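Local coordinates for putative hydrolase (Bacteroides ovatus, PDB 4HBS), which is of unknown function but probably acts as a hydrolase, built as a five-bladed beta-propeller of the beta-fructosidase clan, at residues 53-58 with 78-83; 227-232 with 298-303; 235-240 with 248-253. One frame throughout, in Å; residues are numbered along the deposited sequence.

Contact 1 (53-58 with 78-83); sequences LGWNGG and SFYGVI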
# COMPACT_ATOMS: atom_id res chain seq x y z
N LEU A 53 11.89 6.75 17.64
CA LEU A 53 10.93 6.54 18.72
C LEU A 53 9.56 6.39 18.13
O LEU A 53 9.15 7.24 17.34
CB LEU A 53 10.96 7.75 19.70
CG LEU A 53 11.36 7.49 21.15
CD1 LEU A 53 10.93 8.64 22.03
CD2 LEU A 53 10.79 6.17 21.68
N GLY A 54 8.83 5.36 18.53
CA GLY A 54 7.50 5.10 18.00
C GLY A 54 7.61 4.30 16.72
O GLY A 54 8.47 3.42 16.65
N TRP A 55 6.78 4.60 15.69
CA TRP A 55 6.87 3.85 14.42
C TRP A 55 8.29 3.93 13.93
O TRP A 55 8.80 5.04 13.78
CB TRP A 55 5.90 4.39 13.35
CG TRP A 55 5.86 3.54 12.12
CD1 TRP A 55 4.94 2.59 11.80
CD2 TRP A 55 6.81 3.55 11.04
NE1 TRP A 55 5.27 1.99 10.61
CE2 TRP A 55 6.41 2.56 10.12
CE3 TRP A 55 8.01 4.24 10.81
CZ2 TRP A 55 7.14 2.27 8.98
CZ3 TRP A 55 8.74 3.93 9.68
CH2 TRP A 55 8.30 2.98 8.77
N ASN A 56 8.96 2.80 13.71
CA ASN A 56 10.33 2.81 13.22
C ASN A 56 10.59 1.70 12.16
O ASN A 56 11.75 1.39 11.87
CB ASN A 56 11.29 2.72 14.42
CG ASN A 56 11.19 1.44 15.22
OD1 ASN A 56 11.27 0.34 14.67
ND2 ASN A 56 11.09 1.55 16.54
N GLY A 57 9.54 1.18 11.55
CA GLY A 57 9.62 0.11 10.55
C GLY A 57 8.26 -0.52 10.31
O GLY A 57 7.48 -0.66 11.25
N GLY A 58 7.96 -0.86 9.06
CA GLY A 58 6.65 -1.36 8.71
C GLY A 58 6.44 -1.82 7.29
O GLY A 58 7.33 -1.77 6.45
N SER A 78 3.93 -3.52 11.81
CA SER A 78 4.91 -2.45 12.02
C SER A 78 5.56 -2.50 13.39
O SER A 78 4.89 -2.83 14.35
CB SER A 78 4.25 -1.08 11.86
OG SER A 78 3.77 -0.86 10.55
N PHE A 79 6.84 -2.09 13.48
CA PHE A 79 7.59 -2.02 14.73
C PHE A 79 7.39 -0.65 15.38
O PHE A 79 7.67 0.38 14.77
CB PHE A 79 9.10 -2.23 14.51
CG PHE A 79 9.49 -3.61 14.08
CD1 PHE A 79 9.36 -4.69 14.94
CD2 PHE A 79 10.04 -3.84 12.82
CE1 PHE A 79 9.71 -5.98 14.54
CE2 PHE A 79 10.40 -5.13 12.43
CZ PHE A 79 10.23 -6.19 13.28
N TYR A 80 6.93 -0.65 16.63
CA TYR A 80 6.75 0.54 17.43
C TYR A 80 7.61 0.37 18.62
O TYR A 80 7.43 -0.60 19.34
CB TYR A 80 5.29 0.68 17.84
CG TYR A 80 4.45 1.29 16.76
CD1 TYR A 80 3.82 0.50 15.80
CD2 TYR A 80 4.26 2.67 16.69
CE1 TYR A 80 3.02 1.06 14.81
CE2 TYR A 80 3.41 3.24 15.74
CZ TYR A 80 2.81 2.43 14.79
OH TYR A 80 2.04 2.98 13.79
N GLY A 81 8.60 1.24 18.80
CA GLY A 81 9.53 1.12 19.91
C GLY A 81 10.74 2.02 19.81
O GLY A 81 10.62 3.18 19.41
N VAL A 82 11.91 1.46 20.13
CA VAL A 82 13.17 2.21 20.23
C VAL A 82 14.25 1.72 19.23
O VAL A 82 14.48 0.51 19.13
CB VAL A 82 13.67 2.07 21.71
CG1 VAL A 82 15.14 2.43 21.85
CG2 VAL A 82 12.82 2.93 22.63
N ILE A 83 14.93 2.67 18.56
CA ILE A 83 16.08 2.37 17.67
C ILE A 83 17.30 2.93 18.37
O ILE A 83 17.32 4.12 18.73
CB ILE A 83 15.94 2.94 16.25
CG1 ILE A 83 14.65 2.48 15.55
CG2 ILE A 83 17.16 2.64 15.43
CD1 ILE A 83 14.54 1.02 15.29

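Contact 2 (227-232 with 298-303); sequences TMWEDE and PWVFKK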
# COMPACT_ATOMS: atom_id res chain seq x y z
N THR A 227 -6.70 -2.35 -3.91
CA THR A 227 -6.42 -1.11 -4.61
C THR A 227 -7.77 -0.66 -5.17
O THR A 227 -8.69 -1.49 -5.31
CB THR A 227 -5.32 -1.24 -5.66
OG1 THR A 227 -5.83 -1.96 -6.78
CG2 THR A 227 -4.07 -1.89 -5.11
N MSE A 228 -7.90 0.63 -5.47
CA MSE A 228 -9.14 1.21 -5.97
C MSE A 228 -8.90 2.28 -6.99
O MSE A 228 -7.79 2.79 -7.14
CB MSE A 228 -9.87 1.85 -4.80
CG MSE A 228 -10.91 0.98 -4.21
SE MSE A 228 -11.51 1.56 -2.46
CE MSE A 228 -11.24 3.27 -2.55
N TRP A 229 -9.98 2.67 -7.67
CA TRP A 229 -9.98 3.79 -8.61
C TRP A 229 -11.37 4.43 -8.64
O TRP A 229 -12.31 3.82 -9.14
CB TRP A 229 -9.53 3.38 -10.01
CG TRP A 229 -9.75 4.47 -11.00
CD1 TRP A 229 -10.73 4.53 -11.94
CD2 TRP A 229 -9.18 5.79 -10.95
NE1 TRP A 229 -10.76 5.78 -12.52
CE2 TRP A 229 -9.79 6.55 -11.95
CE3 TRP A 229 -8.16 6.37 -10.17
CZ2 TRP A 229 -9.40 7.86 -12.23
CZ3 TRP A 229 -7.78 7.67 -10.45
CH2 TRP A 229 -8.43 8.42 -11.44
N GLU A 230 -11.51 5.66 -8.10
CA GLU A 230 -12.77 6.39 -8.12
C GLU A 230 -12.85 7.08 -9.49
O GLU A 230 -12.10 8.02 -9.74
CB GLU A 230 -12.84 7.38 -6.94
CG GLU A 230 -14.20 8.03 -6.75
CD GLU A 230 -14.54 8.42 -5.32
OE1 GLU A 230 -13.61 8.80 -4.57
OE2 GLU A 230 -15.74 8.35 -4.95
N ASP A 231 -13.70 6.55 -10.40
CA ASP A 231 -13.82 7.05 -11.79
C ASP A 231 -14.88 8.14 -11.95
O ASP A 231 -15.82 8.22 -11.17
CB ASP A 231 -14.16 5.87 -12.72
CG ASP A 231 -13.98 6.17 -14.19
OD1 ASP A 231 -12.83 6.14 -14.66
OD2 ASP A 231 -14.97 6.53 -14.86
N GLU A 232 -14.73 8.95 -13.02
CA GLU A 232 -15.68 10.00 -13.41
C GLU A 232 -17.12 9.47 -13.58
O GLU A 232 -18.07 10.25 -13.42
CB GLU A 232 -15.28 10.64 -14.77
CG GLU A 232 -14.05 11.52 -14.77
CD GLU A 232 -13.71 12.05 -16.16
OE1 GLU A 232 -14.60 12.66 -16.79
OE2 GLU A 232 -12.57 11.82 -16.62
N PRO A 298 -1.93 -4.38 -8.38
CA PRO A 298 -2.10 -3.44 -9.50
C PRO A 298 -2.74 -2.15 -9.04
O PRO A 298 -3.77 -2.19 -8.38
CB PRO A 298 -3.01 -4.21 -10.45
CG PRO A 298 -3.83 -5.05 -9.56
CD PRO A 298 -2.90 -5.48 -8.46
N TRP A 299 -2.13 -1.01 -9.38
CA TRP A 299 -2.64 0.32 -9.03
C TRP A 299 -3.10 0.96 -10.27
O TRP A 299 -2.27 1.23 -11.13
CB TRP A 299 -1.53 1.16 -8.40
CG TRP A 299 -1.20 0.72 -7.03
CD1 TRP A 299 -0.25 -0.18 -6.66
CD2 TRP A 299 -1.91 1.07 -5.85
NE1 TRP A 299 -0.33 -0.43 -5.31
CE2 TRP A 299 -1.33 0.35 -4.78
CE3 TRP A 299 -3.00 1.92 -5.58
CZ2 TRP A 299 -1.78 0.49 -3.45
CZ3 TRP A 299 -3.44 2.05 -4.28
CH2 TRP A 299 -2.84 1.34 -3.23
N VAL A 300 -4.42 1.24 -10.39
CA VAL A 300 -4.97 1.89 -11.59
C VAL A 300 -5.29 3.37 -11.30
O VAL A 300 -5.68 3.74 -10.18
CB VAL A 300 -6.22 1.12 -12.09
CG1 VAL A 300 -6.92 1.88 -13.23
CG2 VAL A 300 -5.82 -0.28 -12.55
N PHE A 301 -5.06 4.21 -12.33
CA PHE A 301 -5.33 5.64 -12.34
C PHE A 301 -5.49 6.11 -13.80
O PHE A 301 -5.03 5.43 -14.70
CB PHE A 301 -4.23 6.42 -11.60
CG PHE A 301 -2.93 6.46 -12.35
CD1 PHE A 301 -2.04 5.39 -12.31
CD2 PHE A 301 -2.59 7.57 -13.13
CE1 PHE A 301 -0.84 5.43 -13.02
CE2 PHE A 301 -1.38 7.60 -13.84
CZ PHE A 301 -0.51 6.53 -13.78
N LYS A 302 -6.15 7.27 -14.01
CA LYS A 302 -6.41 7.82 -15.34
C LYS A 302 -5.67 9.13 -15.51
O LYS A 302 -5.69 9.96 -14.61
CB LYS A 302 -7.92 8.07 -15.54
CG LYS A 302 -8.32 8.57 -16.95
CD LYS A 302 -9.80 8.90 -17.05
CE LYS A 302 -10.30 9.15 -18.47
NZ LYS A 302 -11.77 8.93 -18.63
N LYS A 303 -5.06 9.32 -16.68
CA LYS A 303 -4.38 10.56 -17.04
C LYS A 303 -4.74 10.81 -18.50
O LYS A 303 -4.43 9.98 -19.36
CB LYS A 303 -2.86 10.47 -16.80
CG LYS A 303 -2.14 11.83 -16.90
CD LYS A 303 -1.13 11.90 -18.05
CE LYS A 303 -0.79 13.34 -18.42
NZ LYS A 303 0.27 13.43 -19.45

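Contact 3 (235-240 with 248-253); sequences HIYLYT and VARTAT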
# COMPACT_ATOMS: atom_id res chain seq x y z
N HIS A 235 -18.57 5.19 -10.34
CA HIS A 235 -18.26 3.88 -9.75
C HIS A 235 -16.87 3.88 -9.18
O HIS A 235 -15.96 4.47 -9.78
CB HIS A 235 -18.33 2.76 -10.79
CG HIS A 235 -19.61 2.63 -11.53
ND1 HIS A 235 -20.78 2.29 -10.89
CD2 HIS A 235 -19.84 2.66 -12.87
CE1 HIS A 235 -21.70 2.21 -11.83
NE2 HIS A 235 -21.18 2.42 -13.04
N ILE A 236 -16.68 3.18 -8.05
CA ILE A 236 -15.37 2.98 -7.46
C ILE A 236 -14.93 1.65 -7.97
O ILE A 236 -15.59 0.66 -7.68
CB ILE A 236 -15.37 3.03 -5.92
CG1 ILE A 236 -15.89 4.36 -5.40
CG2 ILE A 236 -13.97 2.79 -5.39
CD1 ILE A 236 -16.45 4.25 -3.99
N TYR A 237 -13.86 1.59 -8.75
CA TYR A 237 -13.36 0.32 -9.27
C TYR A 237 -12.50 -0.32 -8.19
O TYR A 237 -11.75 0.39 -7.53
CB TYR A 237 -12.63 0.50 -10.59
CG TYR A 237 -13.63 0.77 -11.70
CD1 TYR A 237 -14.15 2.04 -11.89
CD2 TYR A 237 -14.19 -0.28 -12.42
CE1 TYR A 237 -15.17 2.28 -12.81
CE2 TYR A 237 -15.20 -0.05 -13.35
CZ TYR A 237 -15.70 1.22 -13.53
OH TYR A 237 -16.67 1.45 -14.48
N LEU A 238 -12.72 -1.62 -7.95
CA LEU A 238 -12.07 -2.42 -6.90
C LEU A 238 -11.29 -3.55 -7.58
O LEU A 238 -11.91 -4.35 -8.28
CB LEU A 238 -13.16 -3.00 -5.98
CG LEU A 238 -14.29 -2.07 -5.58
CD1 LEU A 238 -15.53 -2.85 -5.27
CD2 LEU A 238 -13.89 -1.21 -4.43
N TYR A 239 -9.96 -3.60 -7.41
CA TYR A 239 -9.14 -4.63 -8.07
C TYR A 239 -8.61 -5.65 -7.09
O TYR A 239 -8.57 -5.42 -5.88
CB TYR A 239 -7.93 -3.99 -8.78
CG TYR A 239 -8.31 -2.89 -9.73
CD1 TYR A 239 -8.54 -1.60 -9.27
CD2 TYR A 239 -8.52 -3.15 -11.08
CE1 TYR A 239 -8.98 -0.59 -10.13
CE2 TYR A 239 -8.95 -2.15 -11.95
CZ TYR A 239 -9.18 -0.87 -11.47
OH TYR A 239 -9.62 0.14 -12.29
N THR A 240 -8.15 -6.78 -7.65
CA THR A 240 -7.52 -7.85 -6.90
C THR A 240 -6.75 -8.72 -7.85
O THR A 240 -6.92 -8.60 -9.07
CB THR A 240 -8.55 -8.70 -6.09
OG1 THR A 240 -7.86 -9.43 -5.06
CG2 THR A 240 -9.39 -9.64 -6.98
N VAL A 248 -11.39 -7.41 -11.66
CA VAL A 248 -11.97 -6.14 -11.22
C VAL A 248 -13.48 -6.26 -10.86
O VAL A 248 -14.22 -7.06 -11.45
CB VAL A 248 -11.75 -5.05 -12.31
CG1 VAL A 248 -12.48 -5.39 -13.61
CG2 VAL A 248 -12.16 -3.66 -11.82
N ALA A 249 -13.89 -5.46 -9.87
CA ALA A 249 -15.27 -5.30 -9.41
C ALA A 249 -15.54 -3.82 -9.28
O ALA A 249 -14.59 -3.04 -9.41
CB ALA A 249 -15.48 -6.00 -8.08
N ARG A 250 -16.78 -3.39 -9.05
CA ARG A 250 -17.05 -1.96 -8.88
C ARG A 250 -18.30 -1.72 -8.05
O ARG A 250 -19.21 -2.54 -8.03
CB ARG A 250 -17.15 -1.23 -10.25
CG ARG A 250 -18.52 -1.31 -10.95
CD ARG A 250 -18.47 -0.78 -12.36
NE ARG A 250 -19.71 -1.04 -13.10
CZ ARG A 250 -19.89 -0.80 -14.41
NH1 ARG A 250 -18.91 -0.29 -15.14
NH2 ARG A 250 -21.05 -1.09 -14.99
N THR A 251 -18.36 -0.54 -7.41
CA THR A 251 -19.48 -0.12 -6.57
C THR A 251 -20.52 0.57 -7.44
O THR A 251 -20.17 1.18 -8.44
CB THR A 251 -18.96 0.82 -5.48
OG1 THR A 251 -18.49 2.03 -6.08
CG2 THR A 251 -17.86 0.18 -4.65
N ALA A 252 -21.80 0.47 -7.06
CA ALA A 252 -22.88 1.09 -7.84
C ALA A 252 -22.78 2.63 -7.83
O ALA A 252 -22.99 3.26 -8.86
CB ALA A 252 -24.22 0.66 -7.29
N THR A 253 -22.47 3.22 -6.66
CA THR A 253 -22.34 4.67 -6.48
C THR A 253 -20.97 4.96 -5.83
O THR A 253 -20.15 4.05 -5.69
CB THR A 253 -23.52 5.18 -5.64
OG1 THR A 253 -23.29 4.89 -4.26
CG2 THR A 253 -24.86 4.59 -6.06

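Contact 1 (53-58 with 78-83)
Backbone bonds set the frame here: Gly-54 and Gly-81 face each other in an antiparallel pair, with Gly-54 N on Gly-81 O at 3.0 Å and Gly-81 N on Gly-54 O at 3.1 Å. Farther along, Asn-56 N reaches Phe-79 O at 2.9 Å, and the amide of Phe-79 is in turn taken by Gly-57 O. Both segments turn a corner, one at Gly-54 and the other at Gly-81.

The aromatic contact sits between these bonds. The backbone puts Trp-55 CB against the Tyr-80 ring, and CG anti to the backbone N (chi1 -174°) brings CD1 beside it. The pair is T-shaped: the edge of the five-membered ring meets the tyrosine face, centroids 5.2 Å apart and planes at 86°. Beyond CD1, Trp-55 NE1 makes a weak bond to Ser-78 OG (3.2 Å), whose stronger partner is Asn-76 O. The hydroxyl of Tyr-80 goes to Ser-98. With an alanine in place of Tyr-80 the Trp-55 edge would probably lose the face it rests on, and Ser-98 would be left without its hydroxyl mate.

At the far end Leu-53 CD2 and Val-82 CG2 lie alongside each other in an apolar contact. Ile-83 CG1 and CD1 pack across the Asn-56 amide, whose OD1 is bonded to Arg-89.

This short antiparallel arrangement continues the pairing of strands 60-65 and 71-75, neighbours in a four-stranded sheet, beyond one end of what is probably a propeller blade.

Contact 2 (227-232 with 298-303)
Trp-229, at the seam between two propeller blades, lies with one face over the backbone of 298-303: Phe-301 CA sits 3.9 Å from the centroid of the six-membered ring of Trp-229, and Lys-302 N is over the same face, toward the rim. Asp-231 N lies over the opposite face, toward the rim. At the indole edge, Asp-231 OD1 takes the NE1 hydrogen in the ring plane, using its anti lone pair; Tyr-307 OH bonds to the same oxygen and helps position the carboxylate. The NE1 bond and the packing on both faces restrain the indole. Trp-299 offers a face of its own, with Thr-227 CG2 above the middle of its six-membered ring in a CH-pi contact.

Strands 227-230 and 298-303 each begin a blade and run nearly parallel, 11° apart, their axes 6.3 Å apart at the closest. At the C-terminal end of the pair Lys-302 CB lies against Trp-229 CZ2, and the extended chain beyond it (CG anti to the backbone N, chi1 -176°) carries NZ toward Glu-232 OE2, a long salt bridge at 3.6 Å; Tyr-307 OH also holds NZ. At the other end Thr-227 OG1 donates to Pro-298 O at 2.6 Å, almost in line with the carbonyl bond.

Contact 3 (235-240 with 248-253)
Arg-250 and His-235 are brought together by their first torsions. The arginine sets CG between its backbone N and carbonyl carbon (chi1 83°) and then runs extended to NE, while His-235 turns CG anti to its carbonyl carbon (chi1 -56°), so that the imidazole and the guanidinium lie flat on each other, centres 4.1 Å apart and planes at 11°. On the way out, Arg-250 CB and CD pass Tyr-237: CB rests over the phenol face, CD lies 3.5 Å from Tyr-237 CE2, and Arg-250 NH1 then donates to Tyr-237 OH at 2.9 Å, tilted somewhat from the guanidinium plane. The same hydroxyl is hydrogen-bonded to Asp-233.

The backbone pairing is that of an antiparallel beta hairpin, strands 236-242 and 245-251, in one propeller blade. Leu-238 and Ala-249 form a hydrogen-bonded pair, with Leu-238 N to Ala-249 O and the return bond both 2.8 Å. Near the strand ends a side chain takes over: Thr-251 N still reaches Ile-236 O, but Ile-236 N gives its hydrogen to Thr-251 OG1 (2.9 Å), which itself donates to Thr-253 O. The carbonyl of Thr-251 goes instead to His-235 ND1 at 2.8 Å. Val-248 CG2 packs against Tyr-239 CE2 (3.5 Å), whose hydroxyl is bonded to Pro-328 O.

Glu-261 forms a salt bridge with Arg-250 NE and Trp-273 a cation-pi contact with the arginine, so the guanidinium has an acidic mate and an aromatic one besides His-235 and Tyr-237. With ND1 serving as donor to a carbonyl and a guanidinium stacked on the ring, a second proton on His-235 is likely to be disfavoured, though the Glu-261 carboxylate on the arginine would soften this.

Contact 1 comes first along the chain and lies across the chain's centre from the others, about 31 Å from contact 2 and about 34 Å from contact 3, centre to centre. Contacts 2 and 3 touch, centres about 10 Å apart, and the hairpin of contact 3 falls between the segments of contact 2 in sequence. Strand 227-230 belongs to the same five-stranded sheet as contact 3, beside 236-242, with probable bonds from Tyr-237 N to Trp-229 O and from Tyr-239 N to Thr-227 O, while 298-303 starts the next sheet. Contact 3 thus binds strands within a blade, contact 2 joins that blade to the next, and contact 1 belongs to a distant part of the propeller.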